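Local coordinates for dihydropyrimidinase (Brevibacillus agri, PDB 3SFW), which probably catalyses the reversible hydrolytic ring opening of dihydropyrimidines at a two-zinc centre, at residues D390-F396 with V427-R433; G8-T12 with Y48-P52; G85-I89 with V117-G121; K79-F83 with V437-F443. One frame throughout, in Å; residues are numbered along the deposited sequence.

Overall arrangement
Interaction 1 touches all three others: its centre is about 10 Å from that of interaction 2, 11 Å from interaction 3 and 9 Å from interaction 4, whereas interactions 2 and 3 are about 18 Å apart between centres. All four reach one curled mixed sheet. Strand 49-59 pairs with strands 9-11, 86-93 and 393-403, and the last pairs with 422-432, which pairs in turn, antiparallel, with 435-439. Along the chain interaction 2 closes first; then come 79-83, interaction 3, interaction 1 and finally 437-443. N-terminal and C-terminal strands are thereby built onto the start of the TIM-barrel-type catalytic domain, whose strand 49-59 carries the zinc ligand H58.

Interaction 1: D390-F396 with V427-R433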
loop_
_atom_site.group_PDB
_atom_site.type_symbol
_atom_site.label_atom_id
_atom_site.label_comp_id
_atom_site.label_asym_id
_atom_site.label_seq_id
_atom_site.Cartn_x
_atom_site.Cartn_y
_atom_site.Cartn_z
ATOM N N ASP A 390 -29.664 11.720 -28.486
ATOM C CA ASP A 390 -30.688 12.750 -28.166
ATOM C C ASP A 390 -29.978 14.104 -28.160
ATOM O O ASP A 390 -28.844 14.235 -27.676
ATOM C CB ASP A 390 -31.276 12.489 -26.777
ATOM C CG ASP A 390 -32.299 11.377 -26.756
ATOM O OD1 ASP A 390 -32.537 10.723 -27.814
ATOM O OD2 ASP A 390 -32.819 11.080 -25.642
ATOM N N ALA A 391 -30.666 15.129 -28.663
ATOM C CA ALA A 391 -30.099 16.439 -28.759
ATOM C C ALA A 391 -30.246 17.102 -27.383
ATOM O O ALA A 391 -31.095 17.970 -27.195
ATOM C CB ALA A 391 -30.874 17.234 -29.840
ATOM N N ASP A 392 -29.396 16.686 -26.450
ATOM C CA ASP A 392 -29.418 17.179 -25.069
ATOM C C ASP A 392 -28.106 17.947 -24.929
ATOM O O ASP A 392 -26.998 17.346 -24.862
ATOM C CB ASP A 392 -29.409 16.003 -24.069
ATOM C CG ASP A 392 -30.753 15.289 -23.944
ATOM O OD1 ASP A 392 -31.613 15.378 -24.869
ATOM O OD2 ASP A 392 -30.874 14.530 -22.956
ATOM N N ILE A 393 -28.189 19.259 -25.117
ATOM C CA ILE A 393 -27.025 20.060 -25.373
ATOM C C ILE A 393 -27.097 21.340 -24.539
ATOM O O ILE A 393 -28.161 21.950 -24.407
ATOM C CB ILE A 393 -26.968 20.426 -26.889
ATOM C CG1 ILE A 393 -26.793 19.143 -27.695
ATOM C CG2 ILE A 393 -25.777 21.469 -27.184
ATOM C CD1 ILE A 393 -26.937 19.348 -29.204
ATOM N N VAL A 394 -25.945 21.761 -24.022
ATOM C CA VAL A 394 -25.841 23.009 -23.264
ATOM C C VAL A 394 -24.985 23.989 -24.041
ATOM O O VAL A 394 -23.881 23.640 -24.490
ATOM C CB VAL A 394 -25.206 22.749 -21.886
ATOM C CG1 VAL A 394 -25.013 24.063 -21.135
ATOM C CG2 VAL A 394 -26.103 21.803 -21.085
ATOM N N LEU A 395 -25.477 25.229 -24.201
ATOM C CA LEU A 395 -24.649 26.291 -24.707
ATOM C C LEU A 395 -24.059 27.016 -23.505
ATOM O O LEU A 395 -24.812 27.562 -22.683
ATOM C CB LEU A 395 -25.499 27.275 -25.544
ATOM C CG LEU A 395 -26.184 26.716 -26.801
ATOM C CD1 LEU A 395 -26.573 27.860 -27.753
ATOM C CD2 LEU A 395 -25.413 25.696 -27.479
ATOM N N PHE A 396 -22.726 26.931 -23.350
ATOM C CA PHE A 396 -22.059 27.356 -22.108
ATOM C C PHE A 396 -21.041 28.458 -22.434
ATOM O O PHE A 396 -20.204 28.305 -23.360
ATOM C CB PHE A 396 -21.341 26.134 -21.491
ATOM C CG PHE A 396 -20.714 26.410 -20.160
ATOM C CD1 PHE A 396 -21.472 26.301 -18.976
ATOM C CD2 PHE A 396 -19.347 26.673 -20.068
ATOM C CE1 PHE A 396 -20.887 26.547 -17.734
ATOM C CE2 PHE A 396 -18.743 26.867 -18.813
ATOM C CZ PHE A 396 -19.506 26.796 -17.656
ATOM N N VAL A 427 -24.404 29.025 -17.855
ATOM C CA VAL A 427 -25.300 28.223 -18.722
ATOM C C VAL A 427 -26.297 29.132 -19.445
ATOM O O VAL A 427 -27.161 29.773 -18.803
ATOM C CB VAL A 427 -26.033 27.156 -17.874
ATOM C CG1 VAL A 427 -27.067 26.392 -18.713
ATOM C CG2 VAL A 427 -24.971 26.165 -17.256
ATOM N N ILE A 428 -26.121 29.274 -20.753
ATOM C CA ILE A 428 -26.947 30.233 -21.506
ATOM C C ILE A 428 -28.238 29.596 -21.991
ATOM O O ILE A 428 -29.322 30.123 -21.729
ATOM C CB ILE A 428 -26.178 30.817 -22.702
ATOM C CG1 ILE A 428 -24.848 31.431 -22.213
ATOM C CG2 ILE A 428 -27.084 31.794 -23.547
ATOM C CD1 ILE A 428 -25.004 32.523 -21.130
ATOM N N SER A 429 -28.124 28.486 -22.733
ATOM C CA SER A 429 -29.300 27.780 -23.236
ATOM C C SER A 429 -29.133 26.275 -23.058
ATOM O O SER A 429 -28.009 25.785 -23.030
ATOM C CB SER A 429 -29.514 28.120 -24.700
ATOM O OG SER A 429 -29.728 29.524 -24.792
ATOM N N VAL A 430 -30.257 25.574 -22.922
ATOM C CA VAL A 430 -30.262 24.136 -22.635
ATOM C C VAL A 430 -31.342 23.491 -23.480
ATOM O O VAL A 430 -32.525 23.864 -23.398
ATOM C CB VAL A 430 -30.547 23.878 -21.151
ATOM C CG1 VAL A 430 -30.605 22.367 -20.840
ATOM C CG2 VAL A 430 -29.516 24.592 -20.272
ATOM N N LEU A 431 -30.942 22.543 -24.328
ATOM C CA LEU A 431 -31.903 21.740 -25.097
ATOM C C LEU A 431 -32.020 20.354 -24.491
ATOM O O LEU A 431 -30.988 19.756 -24.072
ATOM C CB LEU A 431 -31.412 21.587 -26.528
ATOM C CG LEU A 431 -31.355 22.936 -27.278
ATOM C CD1 LEU A 431 -29.982 23.118 -27.925
ATOM C CD2 LEU A 431 -32.465 23.021 -28.363
ATOM N N SER A 432 -33.243 19.834 -24.500
ATOM C CA SER A 432 -33.538 18.444 -24.081
ATOM C C SER A 432 -34.316 17.760 -25.220
ATOM O O SER A 432 -35.389 18.232 -25.589
ATOM C CB SER A 432 -34.340 18.441 -22.777
ATOM O OG SER A 432 -34.867 17.139 -22.507
ATOM N N ARG A 433 -33.751 16.716 -25.827
ATOM C CA ARG A 433 -34.382 16.085 -27.003
ATOM C C ARG A 433 -34.792 17.123 -28.067
ATOM O O ARG A 433 -35.882 17.074 -28.622
ATOM C CB ARG A 433 -35.538 15.159 -26.572
ATOM C CG ARG A 433 -35.032 13.774 -26.059
ATOM C CD ARG A 433 -36.129 12.792 -25.535
ATOM N NE ARG A 433 -36.786 13.290 -24.329
ATOM C CZ ARG A 433 -37.843 14.110 -24.298
ATOM N NH1 ARG A 433 -38.617 14.293 -25.359
ATOM N NH2 ARG A 433 -38.229 14.619 -23.120
HETATM O O HOH W 1 -33.127 15.357 -21.448
#
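D392 turns its CG opposite its own carbonyl carbon (chi1 -76°), which carries OD1 across to the backbone of R433; V394 sets CG1 opposite its N (chi1 176°), against V427 CG1 at 3.9 Å. D392 OD1 accepts R433 N at 2.7 Å, on the anti side of the carboxylate and 33° out of its plane. OD2 accepts a hydrogen bond from a water, which accepts one from S432 OG, and it also pairs with K382. With an alanine here, R433 N is likely to lose its acceptor, K382 one of its carboxylate partners, and the water bridge to S432 its anchor. D390, also held by K382, lays OD2 3.5 Å from R433 CG, while the guanidinium goes on to E26 and A449. The backbones run antiparallel: I393 and L431 exchange two bonds, and L395 N gives one to S429 O at 2.8 Å. L395 O then accepts I428 N at 2.9 Å and, weakly, S429 N. Past this point V427 CG2 meets the edge of the F396 ring, 3.9 Å from CD1. Two residues facing one, I428 and S429 opposite L395, make a classic beta bulge in an antiparallel pair of strands.

Interaction 2: G8-T12 with Y48-P52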
loop_
_atom_site.group_PDB
_atom_site.type_symbol
_atom_site.label_atom_id
_atom_site.label_comp_id
_atom_site.label_asym_id
_atom_site.label_seq_id
_atom_site.Cartn_x
_atom_site.Cartn_y
_atom_site.Cartn_z
ATOM N N GLY A 8 -20.215 27.486 -32.867
ATOM C CA GLY A 8 -19.797 27.115 -31.510
ATOM C C GLY A 8 -18.630 26.121 -31.534
ATOM O O GLY A 8 -18.202 25.682 -32.624
ATOM N N THR A 9 -18.091 25.836 -30.350
ATOM C CA THR A 9 -17.024 24.818 -30.162
ATOM C C THR A 9 -17.588 23.625 -29.393
ATOM O O THR A 9 -18.036 23.771 -28.257
ATOM C CB THR A 9 -15.879 25.414 -29.411
ATOM O OG1 THR A 9 -15.428 26.572 -30.117
ATOM C CG2 THR A 9 -14.691 24.407 -29.273
ATOM N N VAL A 10 -17.689 22.488 -30.082
ATOM C CA VAL A 10 -18.159 21.224 -29.469
ATOM C C VAL A 10 -17.044 20.624 -28.603
ATOM O O VAL A 10 -15.918 20.500 -29.048
ATOM C CB VAL A 10 -18.547 20.207 -30.570
ATOM C CG1 VAL A 10 -19.046 18.814 -29.944
ATOM C CG2 VAL A 10 -19.640 20.842 -31.471
ATOM N N VAL A 11 -17.373 20.266 -27.362
ATOM C CA VAL A 11 -16.408 19.591 -26.491
ATOM C C VAL A 11 -17.131 18.395 -25.958
ATOM O O VAL A 11 -18.243 18.515 -25.430
ATOM C CB VAL A 11 -16.025 20.457 -25.262
ATOM C CG1 VAL A 11 -15.011 19.678 -24.369
ATOM C CG2 VAL A 11 -15.463 21.788 -25.707
ATOM N N THR A 12 -16.557 17.216 -26.151
ATOM C CA THR A 12 -17.152 16.012 -25.575
ATOM C C THR A 12 -16.074 15.346 -24.715
ATOM O O THR A 12 -15.068 15.983 -24.359
ATOM C CB THR A 12 -17.618 15.028 -26.646
ATOM O OG1 THR A 12 -16.467 14.530 -27.342
ATOM C CG2 THR A 12 -18.626 15.690 -27.671
ATOM N N TYR A 48 -19.472 30.349 -27.450
ATOM C CA TYR A 48 -19.901 29.302 -26.486
ATOM C C TYR A 48 -19.213 27.974 -26.774
ATOM O O TYR A 48 -18.926 27.633 -27.952
ATOM C CB TYR A 48 -21.427 29.070 -26.561
ATOM C CG TYR A 48 -22.292 30.313 -26.320
ATOM C CD1 TYR A 48 -21.842 31.389 -25.540
ATOM C CD2 TYR A 48 -23.535 30.411 -26.922
ATOM C CE1 TYR A 48 -22.678 32.526 -25.334
ATOM C CE2 TYR A 48 -24.348 31.511 -26.720
ATOM C CZ TYR A 48 -23.920 32.555 -25.947
ATOM O OH TYR A 48 -24.800 33.616 -25.742
ATOM N N TYR A 49 -19.101 27.168 -25.730
ATOM C CA TYR A 49 -18.996 25.729 -25.874
ATOM C C TYR A 49 -20.391 25.063 -26.037
ATOM O O TYR A 49 -21.367 25.479 -25.409
ATOM C CB TYR A 49 -18.371 25.115 -24.616
ATOM C CG TYR A 49 -16.916 25.428 -24.428
ATOM C CD1 TYR A 49 -15.997 25.214 -25.464
ATOM C CD2 TYR A 49 -16.449 25.948 -23.211
ATOM C CE1 TYR A 49 -14.652 25.510 -25.270
ATOM C CE2 TYR A 49 -15.108 26.238 -23.014
ATOM C CZ TYR A 49 -14.236 26.081 -24.063
ATOM O OH TYR A 49 -12.902 26.325 -23.836
ATOM N N LEU A 50 -20.464 24.040 -26.886
ATOM C CA LEU A 50 -21.606 23.108 -26.889
ATOM C C LEU A 50 -21.153 21.902 -26.073
ATOM O O LEU A 50 -20.236 21.172 -26.494
ATOM C CB LEU A 50 -21.938 22.632 -28.306
ATOM C CG LEU A 50 -22.593 23.602 -29.283
ATOM C CD1 LEU A 50 -21.795 24.794 -29.493
ATOM C CD2 LEU A 50 -22.975 22.955 -30.630
ATOM N N LEU A 51 -21.816 21.672 -24.948
ATOM C CA LEU A 51 -21.505 20.530 -24.052
ATOM C C LEU A 51 -22.615 19.520 -24.115
ATOM O O LEU A 51 -23.778 19.907 -24.217
ATOM C CB LEU A 51 -21.387 21.023 -22.610
ATOM C CG LEU A 51 -20.385 22.171 -22.397
ATOM C CD1 LEU A 51 -20.396 22.644 -20.942
ATOM C CD2 LEU A 51 -18.982 21.705 -22.793
ATOM N N PRO A 52 -22.295 18.217 -24.004
ATOM C CA PRO A 52 -23.387 17.268 -23.730
ATOM C C PRO A 52 -24.050 17.647 -22.409
ATOM O O PRO A 52 -23.352 18.001 -21.445
ATOM C CB PRO A 52 -22.662 15.897 -23.595
ATOM C CG PRO A 52 -21.314 16.105 -24.313
ATOM C CD PRO A 52 -20.970 17.569 -23.961
HETATM O O HOH W 2 -16.869 28.742 -29.525
#
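L50 lays its CB and both methyls against segment 8-12. Its CB sits 4.1 Å from T9 O and about as far from V10 CA. CG, turned opposite the carbonyl carbon (chi1 -72°), forks into two methyls. CD1 lies over the backbone at G8, 3.7 Å from its CA, and near T9 N; a beta carbon on G8 would run into this methyl. CD2 meets V10 CG2 at 4.0 Å, on the face of the sheet that V10 and L50 share. On the other face T9 CB and CG2 run alongside the Y49 ring at CD1, and V11 CG2 slants against the same ring, 3.5 Å from CD1.

The strands run parallel, 27° apart; T9 is bonded to both Y48 and L50, and L50 in turn to T9 and V11. Y48 O takes T9 N in its carbonyl plane, L50 N goes to T9 O at 2.8 Å from 38° above the carbonyl plane, and V11 N to L50 O at 3.1 Å. A water donates to Y48 O and accepts from T9 OG1. T9 O also faces the edge of the Y49 ring. Across the strand, Y49 and L51 pair with F396 and V394, so strand 49-59 is an inner strand here, and toward its far end it carries the zinc ligand H58.

At P52 the next rung would need an amide proton that proline lacks. Its CD lies 3.2 Å from V11 O instead, which implies that the regular ladder stops at V11; beyond it the two strands meet through the proline ring, with no further amide bond between the segments.

Interaction 3: G85-I89 with V117-G121; sequences GTTSI and VIDYG
Strands 86-89 and 119-121 run parallel, 30° apart, with S88 level with D119 and I89 with Y120: I89 N donates to D119 O at 3.1 Å, I89 O receives G121 N at 2.8 Å in its carbonyl plane, and a weak bond leads from D119 N to T87 O. I118 closes the early end, its CB 3.2 Å from T87 O and its CD1 packed over the same peptide. That CD1 also reaches I89 CG2 at 4.2 Å, the two side chains crossing at about a right angle. The pair belongs to a beta-alpha-beta unit, strand 86-93, helix 101-112 and strand 119-124, two neighbouring strands of the TIM-barrel-type fold of the amidohydrolases; G85, in a Schellman motif, ends the helix before it. I89 holds CG1 between its backbone N and carbonyl carbon (chi1 60°), which lays it 3.7 Å from Y120 CB. The ring of Y120 swings away from strand 86-89 and has I118 O at its edge. On the other face S88 OG stands 3.8 Å from D119 CB. The carboxylate of D119 looks beyond both segments, OD2 to K382 and OD1 to R433 and the backbone N of R451, while T86 OG1 bonds to R345.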
loop_
_atom_site.group_PDB
_atom_site.type_symbol
_atom_site.label_atom_id
_atom_site.label_comp_id
_atom_site.label_asym_id
_atom_site.label_seq_id
_atom_site.Cartn_x
_atom_site.Cartn_y
_atom_site.Cartn_z
ATOM N N GLY A 85 -27.401 23.433 -16.198
ATOM C CA GLY A 85 -26.723 22.730 -17.337
ATOM C C GLY A 85 -26.820 21.223 -17.275
ATOM O O GLY A 85 -26.068 20.518 -17.965
ATOM N N THR A 86 -27.806 20.717 -16.520
ATOM C CA THR A 86 -28.006 19.262 -16.384
ATOM C C THR A 86 -29.321 18.903 -17.088
ATOM O O THR A 86 -30.368 19.492 -16.810
ATOM C CB THR A 86 -28.014 18.855 -14.884
ATOM O OG1 THR A 86 -26.678 18.955 -14.376
ATOM C CG2 THR A 86 -28.524 17.412 -14.682
ATOM N N THR A 87 -29.255 17.960 -18.023
ATOM C CA THR A 87 -30.393 17.585 -18.838
ATOM C C THR A 87 -31.048 16.214 -18.497
ATOM O O THR A 87 -32.120 15.875 -19.061
ATOM C CB THR A 87 -30.058 17.655 -20.355
ATOM O OG1 THR A 87 -28.883 16.880 -20.598
ATOM C CG2 THR A 87 -29.790 19.092 -20.793
ATOM N N SER A 88 -30.375 15.382 -17.676
ATOM C CA SER A 88 -30.966 14.120 -17.218
ATOM C C SER A 88 -30.579 13.931 -15.774
ATOM O O SER A 88 -29.472 14.351 -15.357
ATOM C CB SER A 88 -30.376 12.947 -18.038
ATOM O OG SER A 88 -31.003 12.935 -19.285
ATOM N N ILE A 89 -31.460 13.304 -14.996
ATOM C CA ILE A 89 -31.144 12.935 -13.637
ATOM C C ILE A 89 -31.457 11.473 -13.404
ATOM O O ILE A 89 -32.253 10.863 -14.155
ATOM C CB ILE A 89 -31.994 13.758 -12.575
ATOM C CG1 ILE A 89 -33.507 13.508 -12.770
ATOM C CG2 ILE A 89 -31.691 15.268 -12.679
ATOM C CD1 ILE A 89 -34.330 14.079 -11.624
ATOM N N VAL A 117 -39.194 18.413 -16.191
ATOM C CA VAL A 117 -39.012 19.243 -17.387
ATOM C C VAL A 117 -37.851 18.724 -18.214
ATOM O O VAL A 117 -37.695 19.121 -19.365
ATOM C CB VAL A 117 -38.797 20.727 -17.054
ATOM C CG1 VAL A 117 -39.936 21.223 -16.110
ATOM C CG2 VAL A 117 -37.430 20.973 -16.390
ATOM N N ILE A 118 -37.093 17.791 -17.635
ATOM C CA ILE A 118 -36.051 17.084 -18.387
ATOM C C ILE A 118 -36.088 15.620 -18.005
ATOM O O ILE A 118 -36.916 15.183 -17.185
ATOM C CB ILE A 118 -34.630 17.661 -18.122
ATOM C CG1 ILE A 118 -34.440 17.959 -16.650
ATOM C CG2 ILE A 118 -34.438 18.992 -18.832
ATOM C CD1 ILE A 118 -33.603 17.091 -15.925
ATOM N N ASP A 119 -35.260 14.805 -18.675
ATOM C CA ASP A 119 -35.425 13.370 -18.606
ATOM C C ASP A 119 -34.889 12.788 -17.299
ATOM O O ASP A 119 -34.027 13.399 -16.654
ATOM C CB ASP A 119 -34.746 12.694 -19.787
ATOM C CG ASP A 119 -35.498 12.932 -21.080
ATOM O OD1 ASP A 119 -36.526 13.668 -21.021
ATOM O OD2 ASP A 119 -35.096 12.413 -22.143
ATOM N N TYR A 120 -35.401 11.618 -16.908
ATOM C CA TYR A 120 -35.072 11.065 -15.579
ATOM C C TYR A 120 -35.058 9.553 -15.630
ATOM O O TYR A 120 -35.935 8.924 -16.271
ATOM C CB TYR A 120 -36.066 11.545 -14.494
ATOM C CG TYR A 120 -37.529 11.267 -14.836
ATOM C CD1 TYR A 120 -38.253 12.137 -15.683
ATOM C CD2 TYR A 120 -38.191 10.135 -14.291
ATOM C CE1 TYR A 120 -39.582 11.822 -16.090
ATOM C CE2 TYR A 120 -39.501 9.829 -14.669
ATOM C CZ TYR A 120 -40.203 10.692 -15.525
ATOM O OH TYR A 120 -41.505 10.360 -15.884
ATOM N N GLY A 121 -34.175 8.962 -14.832
ATOM C CA GLY A 121 -34.279 7.559 -14.561
ATOM C C GLY A 121 -34.406 7.388 -13.075
ATOM O O GLY A 121 -34.369 8.394 -12.309
#

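Interaction 4: K79-F83 with V437-F443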
loop_
_atom_site.group_PDB
_atom_site.type_symbol
_atom_site.label_atom_id
_atom_site.label_comp_id
_atom_site.label_asym_id
_atom_site.label_seq_id
_atom_site.Cartn_x
_atom_site.Cartn_y
_atom_site.Cartn_z
ATOM N N LYS A 79 -36.207 21.682 -13.057
ATOM C CA LYS A 79 -36.035 23.000 -13.668
ATOM C C LYS A 79 -34.692 23.597 -13.199
ATOM O O LYS A 79 -33.939 24.189 -13.994
ATOM C CB LYS A 79 -37.213 23.943 -13.333
ATOM C CG LYS A 79 -37.072 25.312 -13.895
ATOM C CD LYS A 79 -38.476 25.996 -13.998
ATOM C CE LYS A 79 -39.170 25.971 -12.624
ATOM N NZ LYS A 79 -38.607 26.933 -11.663
ATOM N N ALA A 80 -34.383 23.429 -11.912
ATOM C CA ALA A 80 -33.143 23.954 -11.360
ATOM C C ALA A 80 -31.932 23.219 -11.996
ATOM O O ALA A 80 -30.943 23.826 -12.355
ATOM C CB ALA A 80 -33.147 23.760 -9.837
ATOM N N ALA A 81 -32.060 21.915 -12.180
ATOM C CA ALA A 81 -31.001 21.142 -12.857
ATOM C C ALA A 81 -30.765 21.731 -14.242
ATOM O O ALA A 81 -29.610 21.958 -14.640
ATOM C CB ALA A 81 -31.419 19.656 -12.987
ATOM N N ALA A 82 -31.845 21.981 -14.977
ATOM C CA ALA A 82 -31.704 22.495 -16.354
ATOM C C ALA A 82 -31.041 23.884 -16.346
ATOM O O ALA A 82 -30.139 24.160 -17.140
ATOM C CB ALA A 82 -33.089 22.569 -17.062
ATOM N N PHE A 83 -31.450 24.765 -15.430
ATOM C CA PHE A 83 -30.776 26.065 -15.385
ATOM C C PHE A 83 -29.275 25.878 -15.125
ATOM O O PHE A 83 -28.506 26.803 -15.377
ATOM C CB PHE A 83 -31.391 26.969 -14.328
ATOM C CG PHE A 83 -32.570 27.769 -14.841
ATOM C CD1 PHE A 83 -33.876 27.401 -14.482
ATOM C CD2 PHE A 83 -32.371 28.893 -15.658
ATOM C CE1 PHE A 83 -34.969 28.174 -14.898
ATOM C CE2 PHE A 83 -33.467 29.643 -16.148
ATOM C CZ PHE A 83 -34.762 29.307 -15.733
ATOM N N VAL A 437 -35.249 24.054 -23.164
ATOM C CA VAL A 437 -35.790 24.054 -21.777
ATOM C C VAL A 437 -35.457 25.416 -21.159
ATOM O O VAL A 437 -36.292 26.066 -20.486
ATOM C CB VAL A 437 -35.120 22.919 -20.911
ATOM C CG1 VAL A 437 -35.711 22.916 -19.436
ATOM C CG2 VAL A 437 -35.387 21.532 -21.611
ATOM N N VAL A 438 -34.203 25.829 -21.344
ATOM C CA VAL A 438 -33.760 27.174 -20.999
ATOM C C VAL A 438 -33.225 27.820 -22.286
ATOM O O VAL A 438 -32.513 27.185 -23.080
ATOM C CB VAL A 438 -32.611 27.083 -19.929
ATOM C CG1 VAL A 438 -32.004 28.477 -19.648
ATOM C CG2 VAL A 438 -33.133 26.438 -18.638
ATOM N N ARG A 439 -33.600 29.063 -22.539
ATOM C CA ARG A 439 -33.039 29.774 -23.673
ATOM C C ARG A 439 -32.695 31.171 -23.225
ATOM O O ARG A 439 -33.556 31.861 -22.647
ATOM C CB ARG A 439 -34.036 29.820 -24.809
ATOM C CG ARG A 439 -33.400 30.352 -26.120
ATOM C CD ARG A 439 -34.345 30.177 -27.268
ATOM N NE ARG A 439 -33.709 30.482 -28.548
ATOM C CZ ARG A 439 -34.278 30.205 -29.713
ATOM N NH1 ARG A 439 -35.466 29.624 -29.736
ATOM N NH2 ARG A 439 -33.680 30.516 -30.835
ATOM N N ASN A 440 -31.426 31.551 -23.393
ATOM C CA ASN A 440 -30.938 32.833 -22.868
ATOM C C ASN A 440 -31.355 33.073 -21.426
ATOM O O ASN A 440 -31.808 34.178 -21.051
ATOM C CB ASN A 440 -31.393 33.971 -23.809
ATOM C CG ASN A 440 -30.776 33.833 -25.165
ATOM O OD1 ASN A 440 -29.571 33.675 -25.259
ATOM N ND2 ASN A 440 -31.591 33.804 -26.220
ATOM N N LYS A 441 -31.124 32.062 -20.603
ATOM C CA LYS A 441 -31.327 32.141 -19.160
ATOM C C LYS A 441 -32.802 32.376 -18.754
ATOM O O LYS A 441 -33.065 32.752 -17.625
ATOM C CB LYS A 441 -30.365 33.160 -18.489
ATOM C CG LYS A 441 -28.868 32.750 -18.640
ATOM C CD LYS A 441 -27.936 33.891 -18.294
ATOM C CE LYS A 441 -27.743 33.950 -16.818
ATOM N NZ LYS A 441 -26.765 35.053 -16.565
ATOM N N GLN A 442 -33.732 32.019 -19.634
ATOM C CA GLN A 442 -35.168 32.076 -19.305
ATOM C C GLN A 442 -35.773 30.692 -19.493
ATOM O O GLN A 442 -35.345 29.926 -20.375
ATOM C CB GLN A 442 -35.845 33.087 -20.237
ATOM C CG GLN A 442 -35.341 34.531 -19.956
ATOM C CD GLN A 442 -35.697 35.496 -21.065
ATOM O OE1 GLN A 442 -35.439 35.217 -22.240
ATOM N NE2 GLN A 442 -36.255 36.661 -20.703
ATOM N N PHE A 443 -36.718 30.334 -18.642
ATOM C CA PHE A 443 -37.301 28.991 -18.748
ATOM C C PHE A 443 -38.384 28.972 -19.828
ATOM O O PHE A 443 -39.451 29.624 -19.677
ATOM C CB PHE A 443 -37.920 28.569 -17.415
ATOM C CG PHE A 443 -38.676 27.265 -17.481
ATOM C CD1 PHE A 443 -38.008 26.075 -17.857
ATOM C CD2 PHE A 443 -39.969 27.181 -17.010
ATOM C CE1 PHE A 443 -38.698 24.841 -17.831
ATOM C CE2 PHE A 443 -40.661 25.967 -16.988
ATOM C CZ PHE A 443 -40.023 24.795 -17.433
#
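F83 takes V438 CG2 over the centre of one ring face, 4.0 Å from the centroid, and K441 O at its edge, 3.5 Å from CE2. The second ring, F443, carries K79 CD over the centre of a face at 3.5 Å from its centroid and only 10° off the normal, with V437 CG1 in plane at its edge. The V438 and K79 contacts are both CH-pi. The two aromatic side chains cross at about a right angle: F83 CZ abuts F443 CB at 3.7 Å. H410 also stacks on the F83 ring. K79 sets CG opposite its backbone N (chi1 178°) and then bends at its last two torsions; CD presses on F443, while NZ stays 5.9 Å from the centroid, at most a weak cation-pi attraction. Behind the rings A82 CB fits against V437 CG1 at 3.6 Å. The segment 437-443 is a hairpin whose type I' turn, R439 to Q442, includes the K441 carbonyl that meets the F83 ring, and V437 and V438 form a classic bulge against V430. With an alanine in place of F83, a gap would probably open between V438 and F443 CB, and the V438 methyl would lose the face it rests on. No hydrogen bond crosses between the two segments, so helix end and hairpin are joined mainly by aliphatic and aromatic carbon, with K441 O at a ring edge, an attraction that rests mostly on shape and dispersion.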